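Local coordinates for uricase (Arthrobacter globiformis, PDB 2YZC), which catalyses the oxidation of uric acid to 5-hydroxyisourate, a step on the way to allantoin, at residues A[195-199]-A[200-204]. Residues are numbered along the deposited sequence; the frame is centred on the assembly and turned at random.
Sequences VEVDF and DAVYA
Asp198 OD1 is gripped twice: Ala201 N donates to it across 3.2 Å, and a water gives it a hydrogen at 2.7 Å. The amide approaches from above the carboxylate plane, about 60° out of it, yet its N-H still aims well at the oxygen. CG stands anti to the backbone N of Asp198 (chi1 180°), which swings the carboxylate forward over the first turn, where its CG lies 3.3 Å from Ala201 CB. Alanine probably suits this place, its methyl being small enough for the carboxylate to lie close. The same water accepts from Asp200 N, 3.0 Å from the water oxygen, so the side chain serves two of the amides that begin the turn, one directly and one through solvent. This is an N-cap: Asp198 closes the start of helix 199-216 just as the chain leaves the loop after strand 182-192, and its negative charge probably interacts favourably with the helix dipole. The i to i+4 backbone bonds of the helix start at the cap itself, with Val202 N bonded to Asp198 O at 2.9 Å and Tyr203 N to Phe199 O at 3.0 Å. Beside the polar cap, Val197 CG1 presses on Val202 CG2 at 3.4 Å, tight for two methyls, the side chains crossing at about a right angle; both valines also rest on Tyr192, so branched apolar residues fit where loop and helix meet the sheet. Phe199 is buried, its ring turned back over the loop with Val197 O 3.5 Å above one face near the rim; a large apolar ring suits this site between loop and sheet, where it packs on Ile146 of strand 143-157. Asp200 OD1 forms a salt bridge with Arg133, while the hydroxyl of Tyr203 reaches Glu131 in a hydrogen bond, tying the start of the helix to strand 131-140.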
loop_
_atom_site.group_PDB
_atom_site.type_symbol
_atom_site.label_atom_id
_atom_site.label_comp_id
_atom_site.label_asym_id
_atom_site.label_seq_id
_atom_site.Cartn_x
_atom_site.Cartn_y
_atom_site.Cartn_z
ATOM N N VAL A 195 -2.424 27.738 -22.360
ATOM C CA VAL A 195 -2.943 27.763 -20.997
ATOM C C VAL A 195 -4.362 28.328 -20.929
ATOM O O VAL A 195 -4.964 28.357 -19.858
ATOM C CB VAL A 195 -2.037 28.584 -20.041
ATOM C CG1 VAL A 195 -0.636 27.988 -20.015
ATOM C CG2 VAL A 195 -1.994 30.040 -20.474
ATOM N N GLU A 196 -4.905 28.779 -22.055
ATOM C CA GLU A 196 -6.264 29.303 -22.027
ATOM C C GLU A 196 -7.231 28.177 -22.381
ATOM O O GLU A 196 -7.690 28.033 -23.515
ATOM C CB GLU A 196 -6.420 30.515 -22.958
ATOM C CG GLU A 196 -6.393 30.242 -24.439
ATOM C CD GLU A 196 -6.440 31.528 -25.258
ATOM O OE1 GLU A 196 -5.389 32.199 -25.375
ATOM O OE2 GLU A 196 -7.529 31.870 -25.773
ATOM N N VAL A 197 -7.520 27.372 -21.366
ATOM C CA VAL A 197 -8.395 26.217 -21.493
ATOM C C VAL A 197 -9.458 26.252 -20.400
ATOM O O VAL A 197 -9.233 26.824 -19.335
ATOM C CB VAL A 197 -7.581 24.908 -21.305
ATOM C CG1 VAL A 197 -8.446 23.698 -21.598
ATOM C CG2 VAL A 197 -6.345 24.924 -22.187
ATOM N N ASP A 198 -10.620 25.664 -20.672
ATOM C CA ASP A 198 -11.673 25.574 -19.662
ATOM C C ASP A 198 -11.287 24.225 -19.061
ATOM O O ASP A 198 -11.835 23.194 -19.433
ATOM C CB ASP A 198 -13.058 25.479 -20.312
ATOM C CG ASP A 198 -14.180 25.383 -19.290
ATOM O OD1 ASP A 198 -13.944 24.845 -18.188
ATOM O OD2 ASP A 198 -15.308 25.831 -19.590
ATOM N N PHE A 199 -10.311 24.248 -18.160
ATOM C CA PHE A 199 -9.786 23.033 -17.553
ATOM C C PHE A 199 -10.795 21.999 -17.064
ATOM O O PHE A 199 -10.647 20.814 -17.364
ATOM C CB PHE A 199 -8.803 23.413 -16.445
ATOM C CG PHE A 199 -7.609 24.178 -16.948
ATOM C CD1 PHE A 199 -6.670 23.564 -17.770
ATOM C CD2 PHE A 199 -7.432 25.520 -16.617
ATOM C CE1 PHE A 199 -5.570 24.273 -18.256
ATOM C CE2 PHE A 199 -6.336 26.236 -17.099
ATOM C CZ PHE A 199 -5.405 25.612 -17.918
ATOM N N ASP A 200 -11.813 22.425 -16.323
ATOM C CA ASP A 200 -12.816 21.478 -15.841
ATOM C C ASP A 200 -13.632 20.872 -16.987
ATOM O O ASP A 200 -13.886 19.669 -17.006
ATOM C CB ASP A 200 -13.776 22.149 -14.852
ATOM C CG ASP A 200 -13.139 22.410 -13.496
ATOM O OD1 ASP A 200 -12.022 21.908 -13.239
ATOM O OD2 ASP A 200 -13.771 23.116 -12.681
ATOM N N ALA A 201 -14.042 21.702 -17.941
ATOM C CA ALA A 201 -14.840 21.216 -19.062
ATOM C C ALA A 201 -14.062 20.238 -19.938
ATOM O O ALA A 201 -14.604 19.223 -20.378
ATOM C CB ALA A 201 -15.346 22.389 -19.905
ATOM N N VAL A 202 -12.793 20.536 -20.193
ATOM C CA VAL A 202 -11.987 19.644 -21.017
ATOM C C VAL A 202 -11.715 18.334 -20.282
ATOM O O VAL A 202 -11.787 17.261 -20.878
ATOM C CB VAL A 202 -10.660 20.312 -21.433
ATOM C CG1 VAL A 202 -9.781 19.320 -22.188
ATOM C CG2 VAL A 202 -10.957 21.519 -22.315
ATOM N N TYR A 203 -11.413 18.403 -18.988
ATOM C CA TYR A 203 -11.175 17.167 -18.245
ATOM C C TYR A 203 -12.406 16.265 -18.343
ATOM O O TYR A 203 -12.287 15.070 -18.608
ATOM C CB TYR A 203 -10.857 17.454 -16.773
ATOM C CG TYR A 203 -10.804 16.208 -15.912
ATOM C CD1 TYR A 203 -11.944 15.730 -15.266
ATOM C CD2 TYR A 203 -9.615 15.496 -15.759
ATOM C CE1 TYR A 203 -11.899 14.570 -14.483
ATOM C CE2 TYR A 203 -9.560 14.341 -14.985
ATOM C CZ TYR A 203 -10.703 13.885 -14.349
ATOM O OH TYR A 203 -10.641 12.753 -13.562
ATOM N N ALA A 204 -13.589 16.839 -18.142
ATOM C CA ALA A 204 -14.824 16.061 -18.211
ATOM C C ALA A 204 -15.021 15.468 -19.602
ATOM O O ALA A 204 -15.414 14.311 -19.748
ATOM C CB ALA A 204 -16.021 16.933 -17.838
HETATM O O HOH W 1 -12.635 25.240 -15.867
#